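Beta-methylmalyl-CoA dehydratase (Chloroflexus aurantiacus, PDB 4E3E) catalyses the reversible dehydration of (2R,3S)-beta-methylmalyl-CoA to mesaconyl-CoA in the glyoxylate assimilation cycle. Local coordinates at residues A[243-257]-A[279-291]. Sequence-based numbering, arbitrary orientation.
Sequences FGRRIVYGGHIISLA and HTNPSFAGDTIYA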
ATOM      1  N   PHE A 243      14.147 -24.425   4.575  1.00 72.79           N
ATOM      2  CA  PHE A 243      14.643 -23.081   4.312  1.00 52.19           C
ATOM      3  C   PHE A 243      14.559 -22.235   5.570  1.00 47.47           C
ATOM      4  O   PHE A 243      15.331 -21.285   5.747  1.00 55.22           O
ATOM      5  CB  PHE A 243      13.839 -22.401   3.196  1.00 47.77           C
ATOM      6  CG  PHE A 243      13.796 -23.168   1.897  1.00 57.99           C
ATOM      7  CD1 PHE A 243      14.961 -23.644   1.303  1.00 60.62           C
ATOM      8  CD2 PHE A 243      12.582 -23.375   1.243  1.00 60.00           C
ATOM      9  CE1 PHE A 243      14.914 -24.338   0.100  1.00 54.49           C
ATOM     10  CE2 PHE A 243      12.524 -24.061   0.037  1.00 59.95           C
ATOM     11  CZ  PHE A 243      13.694 -24.545  -0.535  1.00 59.20           C
ATOM     12  N   GLY A 244      13.600 -22.571   6.428  1.00 52.47           N
ATOM     13  CA  GLY A 244      13.439 -21.907   7.712  1.00 43.80           C
ATOM     14  C   GLY A 244      12.932 -20.486   7.599  1.00 43.36           C
ATOM     15  O   GLY A 244      13.158 -19.682   8.516  1.00 43.03           O
ATOM     16  N   ARG A 245      12.251 -20.173   6.484  1.00 33.71           N
ATOM     17  CA  ARG A 245      11.747 -18.840   6.258  1.00 33.95           C
ATOM     18  C   ARG A 245      10.681 -18.908   5.182  1.00 27.64           C
ATOM     19  O   ARG A 245      10.632 -19.861   4.403  1.00 28.75           O
ATOM     20  CB  ARG A 245      12.878 -17.869   5.872  1.00 40.39           C
ATOM     21  CG  ARG A 245      13.762 -18.341   4.738  1.00 44.31           C
ATOM     22  CD  ARG A 245      15.242 -18.157   5.042  1.00 55.21           C
ATOM     23  NE  ARG A 245      16.041 -18.798   3.998  1.00 56.32           N
ATOM     24  CZ  ARG A 245      16.908 -18.171   3.206  1.00 47.07           C
ATOM     25  NH1 ARG A 245      17.145 -16.870   3.353  1.00 46.59           N
ATOM     26  NH2 ARG A 245      17.561 -18.858   2.272  1.00 47.05           N
ATOM     27  N   ARG A 246       9.815 -17.908   5.161  1.00 25.22           N
ATOM     28  CA  ARG A 246       8.762 -17.814   4.144  1.00 28.85           C
ATOM     29  C   ARG A 246       9.373 -17.696   2.755  1.00 32.44           C
ATOM     30  O   ARG A 246      10.467 -17.150   2.602  1.00 30.12           O
ATOM     31  CB  ARG A 246       7.863 -16.616   4.438  1.00 27.19           C
ATOM     32  CG  ARG A 246       7.013 -16.782   5.695  1.00 30.57           C
ATOM     33  CD  ARG A 246       6.517 -15.436   6.217  1.00 33.21           C
ATOM     34  NE  ARG A 246       7.555 -14.754   6.999  1.00 30.80           N
ATOM     35  CZ  ARG A 246       7.422 -13.566   7.595  1.00 25.72           C
ATOM     36  NH1 ARG A 246       8.449 -13.073   8.282  1.00 23.95           N
ATOM     37  NH2 ARG A 246       6.282 -12.867   7.511  1.00 25.81           N
ATOM     38  N   ILE A 247       8.663 -18.216   1.756  1.00 31.27           N
ATOM     39  CA  ILE A 247       9.125 -18.239   0.379  1.00 27.54           C
ATOM     40  C   ILE A 247       8.368 -17.180  -0.392  1.00 26.33           C
ATOM     41  O   ILE A 247       7.139 -17.054  -0.261  1.00 26.40           O
ATOM     42  CB  ILE A 247       8.919 -19.627  -0.280  1.00 25.57           C
ATOM     43  CG1 ILE A 247       9.692 -20.689   0.522  1.00 35.36           C
ATOM     44  CG2 ILE A 247       9.432 -19.616  -1.713  1.00 27.35           C
ATOM     45  CD1 ILE A 247       9.311 -22.119   0.189  1.00 45.13           C
ATOM     46  N   VAL A 248       9.113 -16.394  -1.166  1.00 26.91           N
ATOM     47  CA  VAL A 248       8.517 -15.332  -1.971  1.00 28.42           C
ATOM     48  C   VAL A 248       7.783 -15.934  -3.158  1.00 26.85           C
ATOM     49  O   VAL A 248       8.324 -16.784  -3.873  1.00 27.15           O
ATOM     50  CB  VAL A 248       9.579 -14.306  -2.455  1.00 27.40           C
ATOM     51  CG1 VAL A 248       8.957 -13.277  -3.417  1.00 22.39           C
ATOM     52  CG2 VAL A 248      10.223 -13.614  -1.266  1.00 24.92           C
ATOM     53  N   TYR A 249       6.545 -15.494  -3.353  1.00 24.75           N
ATOM     54  CA  TYR A 249       5.783 -15.831  -4.530  1.00 20.42           C
ATOM     55  C   TYR A 249       6.643 -15.639  -5.784  1.00 26.00           C
ATOM     56  O   TYR A 249       7.147 -14.528  -6.057  1.00 26.75           O
ATOM     57  CB  TYR A 249       4.541 -14.905  -4.596  1.00 23.01           C
ATOM     58  CG  TYR A 249       3.761 -14.949  -5.882  1.00 23.38           C
ATOM     59  CD1 TYR A 249       3.440 -16.171  -6.502  1.00 26.61           C
ATOM     60  CD2 TYR A 249       3.280 -13.756  -6.479  1.00 20.57           C
ATOM     61  CE1 TYR A 249       2.700 -16.200  -7.693  1.00 25.80           C
ATOM     62  CE2 TYR A 249       2.552 -13.795  -7.651  1.00 23.22           C
ATOM     63  CZ  TYR A 249       2.269 -15.014  -8.260  1.00 26.62           C
ATOM     64  OH  TYR A 249       1.533 -15.035  -9.445  1.00 24.92           O
ATOM     65  N   GLY A 250       6.794 -16.712  -6.558  1.00 28.11           N
ATOM     66  CA  GLY A 250       7.564 -16.667  -7.807  1.00 30.47           C
ATOM     67  C   GLY A 250       7.163 -15.525  -8.743  1.00 26.81           C
ATOM     68  O   GLY A 250       8.018 -14.894  -9.373  1.00 23.81           O
ATOM     69  N   GLY A 251       5.867 -15.243  -8.835  1.00 26.20           N
ATOM     70  CA  GLY A 251       5.387 -14.156  -9.689  1.00 26.38           C
ATOM     71  C   GLY A 251       5.838 -12.772  -9.222  1.00 27.25           C
ATOM     72  O   GLY A 251       5.913 -11.839 -10.024  1.00 26.32           O
ATOM     73  N   HIS A 252       6.131 -12.630  -7.928  1.00 25.64           N
ATOM     74  CA  HIS A 252       6.725 -11.392  -7.402  1.00 27.23           C
ATOM     75  C   HIS A 252       8.066 -11.162  -8.062  1.00 26.37           C
ATOM     76  O   HIS A 252       8.401 -10.032  -8.433  1.00 24.56           O
ATOM     77  CB  HIS A 252       6.862 -11.469  -5.883  1.00 27.05           C
ATOM     78  CG  HIS A 252       7.231 -10.149  -5.210  1.00 24.60           C
ATOM     79  ND1 HIS A 252       6.356  -9.144  -5.067  1.00 22.34           N
ATOM     80  CD2 HIS A 252       8.409  -9.744  -4.556  1.00 23.68           C
ATOM     81  CE1 HIS A 252       6.940  -8.113  -4.419  1.00 21.28           C
ATOM     82  NE2 HIS A 252       8.198  -8.495  -4.083  1.00 24.16           N
ATOM     83  N   ILE A 253       8.832 -12.233  -8.247  1.00 25.76           N
ATOM     84  CA  ILE A 253      10.128 -12.138  -8.938  1.00 25.27           C
ATOM     85  C   ILE A 253       9.968 -11.760 -10.405  1.00 24.92           C
ATOM     86  O   ILE A 253      10.743 -10.956 -10.937  1.00 24.13           O
ATOM     87  CB  ILE A 253      10.942 -13.440  -8.781  1.00 24.07           C
ATOM     88  CG1 ILE A 253      11.006 -13.817  -7.295  1.00 27.19           C
ATOM     89  CG2 ILE A 253      12.336 -13.309  -9.392  1.00 24.68           C
ATOM     90  CD1 ILE A 253      11.539 -12.715  -6.391  1.00 25.05           C
ATOM     91  N   ILE A 254       8.952 -12.320 -11.054  1.00 26.17           N
ATOM     92  CA  ILE A 254       8.654 -11.960 -12.440  1.00 24.81           C
ATOM     93  C   ILE A 254       8.393 -10.452 -12.534  1.00 26.00           C
ATOM     94  O   ILE A 254       8.910  -9.755 -13.431  1.00 24.25           O
ATOM     95  CB  ILE A 254       7.463 -12.768 -13.010  1.00 24.28           C
ATOM     96  CG1 ILE A 254       7.821 -14.258 -13.134  1.00 24.93           C
ATOM     97  CG2 ILE A 254       7.045 -12.226 -14.370  1.00 23.55           C
ATOM     98  CD1 ILE A 254       6.639 -15.184 -13.370  1.00 23.86           C
ATOM     99  N   SER A 255       7.596  -9.946 -11.601  1.00 24.33           N
ATOM    100  CA  SER A 255       7.207  -8.544 -11.640  1.00 25.30           C
ATOM    101  C   SER A 255       8.367  -7.583 -11.336  1.00 21.84           C
ATOM    102  O   SER A 255       8.470  -6.504 -11.941  1.00 22.19           O
ATOM    103  CB  SER A 255       6.005  -8.316 -10.726  1.00 24.67           C
ATOM    104  OG  SER A 255       4.803  -8.592 -11.444  1.00 26.62           O
ATOM    105  N   LEU A 256       9.249  -7.975 -10.424  1.00 20.48           N
ATOM    106  CA  LEU A 256      10.450  -7.215 -10.192  1.00 21.04           C
ATOM    107  C   LEU A 256      11.369  -7.192 -11.432  1.00 24.19           C
ATOM    108  O   LEU A 256      11.866  -6.126 -11.823  1.00 25.84           O
ATOM    109  CB  LEU A 256      11.226  -7.789  -8.975  1.00 20.06           C
ATOM    110  CG  LEU A 256      10.620  -7.518  -7.572  1.00 24.91           C
ATOM    111  CD1 LEU A 256      11.301  -8.367  -6.508  1.00 26.51           C
ATOM    112  CD2 LEU A 256      10.711  -6.041  -7.180  1.00 26.09           C
ATOM    113  N   ALA A 257      11.598  -8.366 -12.033  1.00 25.02           N
ATOM    114  CA  ALA A 257      12.446  -8.478 -13.221  1.00 23.99           C
ATOM    115  C   ALA A 257      11.925  -7.589 -14.337  1.00 24.36           C
ATOM    116  O   ALA A 257      12.703  -6.878 -14.996  1.00 24.56           O
ATOM    117  CB  ALA A 257      12.551  -9.930 -13.685  1.00 23.46           C
ATOM    118  N   HIS A 279      10.817 -21.012 -12.094  1.00 25.75           N
ATOM    119  CA  HIS A 279      11.328 -20.497 -10.823  1.00 28.89           C
ATOM    120  C   HIS A 279      12.382 -21.450 -10.376  1.00 29.84           C
ATOM    121  O   HIS A 279      12.090 -22.416  -9.698  1.00 29.59           O
ATOM    122  CB  HIS A 279      10.200 -20.364  -9.802  1.00 30.02           C
ATOM    123  CG  HIS A 279       9.027 -19.582 -10.330  1.00 30.66           C
ATOM    124  ND1 HIS A 279       9.053 -18.239 -10.462  1.00 31.41           N
ATOM    125  CD2 HIS A 279       7.802 -20.002 -10.840  1.00 31.21           C
ATOM    126  CE1 HIS A 279       7.895 -17.817 -11.005  1.00 29.10           C
ATOM    127  NE2 HIS A 279       7.126 -18.893 -11.230  1.00 29.43           N
ATOM    128  N   THR A 280      13.618 -21.172 -10.781  1.00 28.81           N
ATOM    129  CA  THR A 280      14.708 -22.146 -10.741  1.00 29.69           C
ATOM    130  C   THR A 280      15.256 -22.400  -9.345  1.00 32.08           C
ATOM    131  O   THR A 280      15.736 -23.488  -9.057  1.00 36.04           O
ATOM    132  CB  THR A 280      15.857 -21.702 -11.670  1.00 32.62           C
ATOM    133  OG1 THR A 280      16.205 -20.352 -11.362  1.00 30.67           O
ATOM    134  CG2 THR A 280      15.405 -21.737 -13.137  1.00 32.38           C
ATOM    135  N   ASN A 281      15.222 -21.380  -8.498  1.00 29.17           N
ATOM    136  CA  ASN A 281      15.583 -21.487  -7.087  1.00 31.73           C
ATOM    137  C   ASN A 281      14.634 -20.588  -6.304  1.00 29.07           C
ATOM    138  O   ASN A 281      14.094 -19.627  -6.870  1.00 31.83           O
ATOM    139  CB  ASN A 281      17.052 -21.079  -6.851  1.00 30.73           C
ATOM    140  CG  ASN A 281      18.034 -22.110  -7.375  1.00 36.10           C
ATOM    141  OD1 ASN A 281      18.114 -23.225  -6.860  1.00 40.34           O
ATOM    142  ND2 ASN A 281      18.787 -21.745  -8.405  1.00 37.30           N
ATOM    143  N   PRO A 282      14.404 -20.904  -5.013  1.00 31.73           N
ATOM    144  CA  PRO A 282      13.508 -20.093  -4.191  1.00 31.09           C
ATOM    145  C   PRO A 282      14.144 -18.733  -3.862  1.00 29.53           C
ATOM    146  O   PRO A 282      15.364 -18.599  -3.836  1.00 32.15           O
ATOM    147  CB  PRO A 282      13.333 -20.948  -2.922  1.00 32.55           C
ATOM    148  CG  PRO A 282      14.622 -21.695  -2.816  1.00 32.91           C
ATOM    149  CD  PRO A 282      15.027 -21.999  -4.234  1.00 31.33           C
ATOM    150  N   SER A 283      13.304 -17.741  -3.628  1.00 27.82           N
ATOM    151  CA  SER A 283      13.719 -16.389  -3.285  1.00 25.63           C
ATOM    152  C   SER A 283      13.139 -16.078  -1.917  1.00 27.50           C
ATOM    153  O   SER A 283      12.062 -16.582  -1.569  1.00 28.79           O
ATOM    154  CB  SER A 283      13.107 -15.403  -4.290  1.00 25.64           C
ATOM    155  OG  SER A 283      13.752 -15.488  -5.546  1.00 27.85           O
ATOM    156  N   PHE A 284      13.833 -15.233  -1.153  1.00 29.71           N
ATOM    157  CA  PHE A 284      13.489 -14.974   0.241  1.00 26.75           C
ATOM    158  C   PHE A 284      13.647 -13.496   0.536  1.00 28.07           C
ATOM    159  O   PHE A 284      14.407 -12.819  -0.158  1.00 27.00           O
ATOM    160  CB  PHE A 284      14.437 -15.758   1.142  1.00 29.17           C
ATOM    161  CG  PHE A 284      14.453 -17.233   0.855  1.00 33.72           C
ATOM    162  CD1 PHE A 284      13.431 -18.055   1.313  1.00 35.36           C
ATOM    163  CD2 PHE A 284      15.492 -17.800   0.113  1.00 35.29           C
ATOM    164  CE1 PHE A 284      13.441 -19.419   1.047  1.00 39.72           C
ATOM    165  CE2 PHE A 284      15.508 -19.161  -0.164  1.00 35.22           C
ATOM    166  CZ  PHE A 284      14.477 -19.974   0.314  1.00 38.56           C
ATOM    167  N   ALA A 285      12.924 -12.991   1.546  1.00 25.39           N
ATOM    168  CA  ALA A 285      13.130 -11.618   2.034  1.00 27.98           C
ATOM    169  C   ALA A 285      14.585 -11.487   2.407  1.00 26.96           C
ATOM    170  O   ALA A 285      15.159 -12.442   2.942  1.00 26.67           O
ATOM    171  CB  ALA A 285      12.252 -11.331   3.237  1.00 30.09           C
ATOM    172  N   GLY A 286      15.197 -10.345   2.081  1.00 27.53           N
ATOM    173  CA  GLY A 286      16.637 -10.181   2.300  1.00 26.34           C
ATOM    174  C   GLY A 286      17.504 -10.476   1.079  1.00 27.53           C
ATOM    175  O   GLY A 286      18.690 -10.115   1.038  1.00 28.50           O
ATOM    176  N   ASP A 287      16.944 -11.174   0.099  1.00 26.22           N
ATOM    177  CA  ASP A 287      17.627 -11.367  -1.167  1.00 28.45           C
ATOM    178  C   ASP A 287      17.547 -10.104  -1.999  1.00 29.46           C
ATOM    179  O   ASP A 287      16.493  -9.449  -2.065  1.00 29.50           O
ATOM    180  CB  ASP A 287      17.009 -12.529  -1.947  1.00 29.93           C
ATOM    181  CG  ASP A 287      17.317 -13.896  -1.320  1.00 29.44           C
ATOM    182  OD1 ASP A 287      18.260 -14.011  -0.508  1.00 34.24           O
ATOM    183  OD2 ASP A 287      16.611 -14.873  -1.652  1.00 31.72           O
ATOM    184  N   THR A 288      18.644  -9.765  -2.664  1.00 27.20           N
ATOM    185  CA  THR A 288      18.608  -8.650  -3.638  1.00 30.65           C
ATOM    186  C   THR A 288      18.502  -9.170  -5.073  1.00 26.90           C
ATOM    187  O   THR A 288      19.362  -9.921  -5.530  1.00 27.52           O
ATOM    188  CB  THR A 288      19.840  -7.745  -3.465  1.00 32.39           C
ATOM    189  OG1 THR A 288      19.904  -7.324  -2.099  1.00 30.02           O
ATOM    190  CG2 THR A 288      19.777  -6.516  -4.375  1.00 25.89           C
ATOM    191  N   ILE A 289      17.453  -8.749  -5.785  1.00 25.48           N
ATOM    192  CA  ILE A 289      17.169  -9.272  -7.106  1.00 25.90           C
ATOM    193  C   ILE A 289      17.776  -8.362  -8.179  1.00 27.66           C
ATOM    194  O   ILE A 289      17.574  -7.131  -8.155  1.00 26.35           O
ATOM    195  CB  ILE A 289      15.637  -9.385  -7.364  1.00 26.54           C
ATOM    196  CG1 ILE A 289      14.956 -10.314  -6.330  1.00 25.47           C
ATOM    197  CG2 ILE A 289      15.370  -9.870  -8.784  1.00 22.21           C
ATOM    198  CD1 ILE A 289      15.658 -11.667  -6.107  1.00 24.82           C
ATOM    199  N   TYR A 290      18.509  -8.981  -9.109  1.00 26.99           N
ATOM    200  CA  TYR A 290      19.029  -8.320 -10.306  1.00 27.26           C
ATOM    201  C   TYR A 290      18.467  -9.030 -11.521  1.00 27.48           C
ATOM    202  O   TYR A 290      17.971 -10.151 -11.413  1.00 28.87           O
ATOM    203  CB  TYR A 290      20.534  -8.473 -10.368  1.00 27.73           C
ATOM    204  CG  TYR A 290      21.298  -7.773  -9.288  1.00 29.71           C
ATOM    205  CD1 TYR A 290      21.542  -8.395  -8.055  1.00 33.24           C
ATOM    206  CD2 TYR A 290      21.832  -6.504  -9.513  1.00 29.65           C
ATOM    207  CE1 TYR A 290      22.282  -7.757  -7.067  1.00 31.94           C
ATOM    208  CE2 TYR A 290      22.574  -5.857  -8.538  1.00 32.53           C
ATOM    209  CZ  TYR A 290      22.791  -6.482  -7.320  1.00 30.46           C
ATOM    210  OH  TYR A 290      23.526  -5.830  -6.371  1.00 27.38           O
ATOM    211  N   ALA A 291      18.561  -8.401 -12.685  1.00 28.31           N
ATOM    212  CA  ALA A 291      18.030  -9.005 -13.897  1.00 28.76           C
ATOM    213  C   ALA A 291      18.911  -8.703 -15.106  1.00 29.83           C
ATOM    214  O   ALA A 291      19.585  -7.663 -15.164  1.00 25.20           O
ATOM    215  CB  ALA A 291      16.593  -8.539 -14.147  1.00 27.45           C
TER
HETATM  216  O   HOH W   1      11.442 -14.658   3.350  1.00 37.90           O
HETATM  217  O   HOH W   2      10.641 -18.003  -4.608  1.00 41.46           O
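In the second hotdog of this chain, helix 250-265 and the loop leading into it meet the connection between strands 270-278 and 288-300, with Phe284 packed among Phe243, Arg245 and Ile247. The Arg245 guanidinium lies flat over one face of the Phe284 ring in a cation-pi stack, planes 17° apart and CZ of Arg245 3.6 Å from the ring centroid. With CG lodged between its backbone N and carbonyl carbon (chi1 51°), Arg245 lays CG against the ring's rim, 3.5 Å from CD1 of Phe284, and the bend at chi2 carries the guanidinium on over the face. Phe284 turns its edge to the face of Phe243, CZ of Phe284 3.6 Å from CG of Phe243, while Pro282 CG makes an off-centre CH-pi contact with the Phe243 ring. An alanine in place of Phe284 would probably leave the Arg245 guanidinium without its stacking surface and the Phe243 face partly uncovered. Beside the rings, Val248 N bonds Ser283 O nearly straight (3.0 Å), and two waters link Arg246 O to Ala285 N and Val248 O to Ser283 N. The type II turn from Phe284 to Asp287, closed by Asp287 N to Phe284 O with Gly286 at its positive-phi position, is braced by Phe284 N to Asp287 OD2 (2.8 Å), which also salt-bridges Lys318. At the helix start, Gly250 lets the His279 ring close in, its CE1 3.3 Å from Gly250 C; a side chain there would collide with it. His279 NE2 hydrogen-bonds Tyr90 OH, and the His279 side chain lies about 5 Å from that of Asn87, probably substrate-binding. Ile253 and Leu256 meet Ile289, and small Ala257 and Ala291 let 250-257 and 288-291 approach, axes 8.9 Å apart at 53°. A long helix wrapped by a curved antiparallel sheet is the signature of the hotdog fold.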